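Local coordinates for protein glycosyl hydrolase (Streptomyces cattleya, PDB 7LR8) that probably hydrolyses the Manβ1-4GlcNAc core disaccharide released during N-glycan breakdown, as a family GH5 glycoside hydrolase, at residues His28-Phe33 / Pro60-Asn65. The protein carries 1 engineered substitution. Numbering follows the deposited sequence.
Sequences HHWLDF and PVFQPN
Phe62 drives the edge of its ring into one face of the Trp30 indole, a T-shaped pair with planes at 89° and the centroid of the six-membered ring 4.9 Å from that of Phe62. The touching edge is CE1-CZ: Phe62 CE1 sits over the middle of the indole, 3.6 Å from Trp30 CD2, while Phe62 CZ reaches toward the benzo half, 3.9 Å from Trp30 CE3. With CG anti to the carbonyl carbon (chi1 -58°), chi2 of 112° turns the indole face to Phe62. On the opposite face lies His29 NE2, so the indole is sandwiched. A hydrogen bond from Trp30 NE1 to the Phe56 carbonyl helps hold its rotation. Beside the rings, Val61 CG1 lies 4.1 Å from Trp30 CB, and Leu31 CD2 meets both valine methyls, 4.0 Å from Val61 CG2. A leucine in place of Trp30 would probably leave the Phe62 edge without its aromatic face and the Phe56 carbonyl without this donor. The contact joins the 3-10 turn between strand 15-19 and helix 35-46 to the short helix 59-62, which follows strand 52-55 of the GH5 (β/α)8 barrel. Helix 71-86 packs against both rings, helix 122-139 adds Tyr131 against Phe62, and Leu31 meets Leu31 of the second subunit.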
ATOM      1  N   HIS B  28      -0.226  11.653   5.225  1.00 19.03           N
ATOM      2  CA  HIS B  28       0.305  10.697   6.184  1.00 20.54           C
ATOM      3  C   HIS B  28       0.093  11.142   7.625  1.00 19.49           C
ATOM      4  O   HIS B  28       0.498  10.417   8.543  1.00 21.14           O
ATOM      5  CB  HIS B  28       1.793  10.450   5.929  1.00 22.38           C
ATOM      6  CG  HIS B  28       2.126  10.139   4.499  1.00 21.09           C
ATOM      7  ND1 HIS B  28       1.607   9.051   3.831  1.00 21.41           N
ATOM      8  CD2 HIS B  28       2.947  10.765   3.618  1.00 22.74           C
ATOM      9  CE1 HIS B  28       2.079   9.026   2.597  1.00 20.41           C
ATOM     10  NE2 HIS B  28       2.897  10.055   2.441  1.00 24.83           N
ATOM     11  N   HIS B  29      -0.546  12.298   7.858  1.00 18.61           N
ATOM     12  CA  HIS B  29      -0.756  12.735   9.232  1.00 19.66           C
ATOM     13  C   HIS B  29      -1.672  11.787  10.009  1.00 18.75           C
ATOM     14  O   HIS B  29      -1.644  11.798  11.244  1.00 19.29           O
ATOM     15  CB  HIS B  29      -1.308  14.165   9.266  1.00 19.63           C
ATOM     16  CG  HIS B  29      -2.772  14.265   8.976  1.00 19.97           C
ATOM     17  ND1 HIS B  29      -3.629  14.998   9.767  1.00 25.85           N
ATOM     18  CD2 HIS B  29      -3.528  13.748   7.979  1.00 18.64           C
ATOM     19  CE1 HIS B  29      -4.854  14.913   9.279  1.00 23.73           C
ATOM     20  NE2 HIS B  29      -4.820  14.165   8.192  1.00 19.27           N
ATOM     21  N   TRP B  30      -2.449  10.940   9.332  1.00 16.84           N
ATOM     22  CA  TRP B  30      -3.227   9.949  10.075  1.00 23.46           C
ATOM     23  C   TRP B  30      -2.344   9.005  10.880  1.00 23.39           C
ATOM     24  O   TRP B  30      -2.821   8.413  11.860  1.00 22.02           O
ATOM     25  CB  TRP B  30      -4.105   9.140   9.134  1.00 20.52           C
ATOM     26  CG  TRP B  30      -5.059   9.958   8.332  1.00 17.19           C
ATOM     27  CD1 TRP B  30      -5.017  10.162   6.983  1.00 16.13           C
ATOM     28  CD2 TRP B  30      -6.203  10.691   8.817  1.00 16.02           C
ATOM     29  NE1 TRP B  30      -6.061  10.964   6.595  1.00 16.62           N
ATOM     30  CE2 TRP B  30      -6.804  11.307   7.698  1.00 17.83           C
ATOM     31  CE3 TRP B  30      -6.783  10.871  10.080  1.00 17.02           C
ATOM     32  CZ2 TRP B  30      -7.953  12.100   7.802  1.00 16.43           C
ATOM     33  CZ3 TRP B  30      -7.932  11.678  10.185  1.00 20.84           C
ATOM     34  CH2 TRP B  30      -8.499  12.276   9.048  1.00 18.01           C
ATOM     35  N   LEU B  31      -1.071   8.852  10.490  1.00 17.70           N
ATOM     36  CA  LEU B  31      -0.141   8.000  11.223  1.00 17.55           C
ATOM     37  C   LEU B  31       0.486   8.695  12.419  1.00 18.13           C
ATOM     38  O   LEU B  31       1.092   8.018  13.259  1.00 22.46           O
ATOM     39  CB  LEU B  31       0.967   7.499  10.287  1.00 19.34           C
ATOM     40  CG  LEU B  31       0.504   6.741   9.043  1.00 17.37           C
ATOM     41  CD1 LEU B  31       1.708   6.454   8.135  1.00 21.45           C
ATOM     42  CD2 LEU B  31      -0.196   5.437   9.409  1.00 19.38           C
ATOM     43  N   ASP B  32       0.368  10.016  12.510  1.00 18.48           N
ATOM     44  CA  ASP B  32       0.957  10.822  13.571  1.00 18.97           C
ATOM     45  C   ASP B  32      -0.021  11.958  13.842  1.00 24.21           C
ATOM     46  O   ASP B  32       0.287  13.151  13.676  1.00 25.65           O
ATOM     47  CB  ASP B  32       2.337  11.341  13.178  1.00 21.43           C
ATOM     48  CG  ASP B  32       3.345  10.221  12.986  1.00 22.46           C
ATOM     49  OD1 ASP B  32       3.770   9.611  13.998  1.00 24.66           O
ATOM     50  OD2 ASP B  32       3.688   9.941  11.820  1.00 24.49           O
ATOM     51  N   PHE B  33      -1.234  11.578  14.230  1.00 22.48           N
ATOM     52  CA  PHE B  33      -2.332  12.530  14.241  1.00 25.58           C
ATOM     53  C   PHE B  33      -2.140  13.538  15.366  1.00 26.04           C
ATOM     54  O   PHE B  33      -2.051  13.167  16.544  1.00 26.58           O
ATOM     55  CB  PHE B  33      -3.666  11.805  14.372  1.00 19.08           C
ATOM     56  CG  PHE B  33      -4.851  12.702  14.161  1.00 19.95           C
ATOM     57  CD1 PHE B  33      -5.213  13.108  12.885  1.00 22.40           C
ATOM     58  CD2 PHE B  33      -5.585  13.171  15.249  1.00 18.74           C
ATOM     59  CE1 PHE B  33      -6.303  13.954  12.689  1.00 24.44           C
ATOM     60  CE2 PHE B  33      -6.669  14.012  15.057  1.00 22.99           C
ATOM     61  CZ  PHE B  33      -7.028  14.399  13.770  1.00 23.41           C
ATOM     62  N   PRO B  60      -6.131   2.697   2.924  1.00 17.71           N
ATOM     63  CA  PRO B  60      -5.439   1.566   3.581  1.00 17.45           C
ATOM     64  C   PRO B  60      -5.131   1.808   5.048  1.00 20.96           C
ATOM     65  O   PRO B  60      -5.003   0.841   5.810  1.00 20.22           O
ATOM     66  CB  PRO B  60      -4.142   1.405   2.771  1.00 16.69           C
ATOM     67  CG  PRO B  60      -4.335   2.203   1.514  1.00 18.48           C
ATOM     68  CD  PRO B  60      -5.279   3.308   1.883  1.00 16.92           C
ATOM     69  N   VAL B  61      -4.990   3.069   5.473  1.00 17.21           N
ATOM     70  CA  VAL B  61      -4.789   3.339   6.890  1.00 18.93           C
ATOM     71  C   VAL B  61      -6.094   3.180   7.663  1.00 14.05           C
ATOM     72  O   VAL B  61      -6.100   2.696   8.802  1.00 15.53           O
ATOM     73  CB  VAL B  61      -4.179   4.740   7.067  1.00 15.13           C
ATOM     74  CG1 VAL B  61      -4.115   5.125   8.547  1.00 19.49           C
ATOM     75  CG2 VAL B  61      -2.801   4.771   6.444  1.00 22.34           C
ATOM     76  N   PHE B  62      -7.222   3.557   7.055  1.00 13.69           N
ATOM     77  CA  PHE B  62      -8.506   3.427   7.731  1.00 18.14           C
ATOM     78  C   PHE B  62      -9.031   1.994   7.702  1.00 16.03           C
ATOM     79  O   PHE B  62      -9.687   1.560   8.656  1.00 14.63           O
ATOM     80  CB  PHE B  62      -9.530   4.371   7.098  1.00 17.90           C
ATOM     81  CG  PHE B  62      -9.456   5.778   7.608  1.00 15.97           C
ATOM     82  CD1 PHE B  62      -8.285   6.519   7.496  1.00 17.16           C
ATOM     83  CD2 PHE B  62     -10.558   6.359   8.215  1.00 18.75           C
ATOM     84  CE1 PHE B  62      -8.234   7.831   7.976  1.00 17.53           C
ATOM     85  CE2 PHE B  62     -10.508   7.660   8.682  1.00 18.89           C
ATOM     86  CZ  PHE B  62      -9.341   8.388   8.567  1.00 16.74           C
ATOM     87  N   GLN B  63      -8.745   1.241   6.642  1.00 16.49           N
ATOM     88  CA  GLN B  63      -9.268  -0.116   6.468  1.00 14.92           C
ATOM     89  C   GLN B  63      -8.122  -1.044   6.064  1.00 13.81           C
ATOM     90  O   GLN B  63      -8.051  -1.498   4.918  1.00 15.10           O
ATOM     91  CB  GLN B  63     -10.391  -0.128   5.428  1.00 15.09           C
ATOM     92  CG  GLN B  63     -11.214  -1.427   5.401  1.00 14.88           C
ATOM     93  CD  GLN B  63     -12.402  -1.343   4.457  1.00 16.12           C
ATOM     94  OE1 GLN B  63     -12.424  -0.517   3.546  1.00 16.89           O
ATOM     95  NE2 GLN B  63     -13.400  -2.195   4.676  1.00 16.35           N
ATOM     96  N   PRO B  64      -7.212  -1.348   6.995  1.00 15.49           N
ATOM     97  CA  PRO B  64      -5.997  -2.102   6.626  1.00 15.74           C
ATOM     98  C   PRO B  64      -6.266  -3.553   6.303  1.00 15.15           C
ATOM     99  O   PRO B  64      -5.408  -4.199   5.689  1.00 16.34           O
ATOM    100  CB  PRO B  64      -5.113  -1.975   7.872  1.00 18.70           C
ATOM    101  CG  PRO B  64      -6.124  -1.789   9.000  1.00 19.42           C
ATOM    102  CD  PRO B  64      -7.170  -0.893   8.392  1.00 17.60           C
ATOM    103  N   ASN B  65      -7.393  -4.078   6.756  1.00 15.21           N
ATOM    104  CA  ASN B  65      -7.892  -5.401   6.423  1.00 17.00           C
ATOM    105  C   ASN B  65      -9.348  -5.227   6.030  1.00 18.01           C
ATOM    106  O   ASN B  65     -10.026  -4.342   6.546  1.00 16.17           O
ATOM    107  CB  ASN B  65      -7.731  -6.353   7.622  1.00 19.21           C
ATOM    108  CG  ASN B  65      -8.315  -7.719   7.371  1.00 20.12           C
ATOM    109  OD1 ASN B  65      -9.521  -7.905   7.460  1.00 16.85           O
ATOM    110  ND2 ASN B  65      -7.456  -8.686   7.060  1.00 16.77           N
TER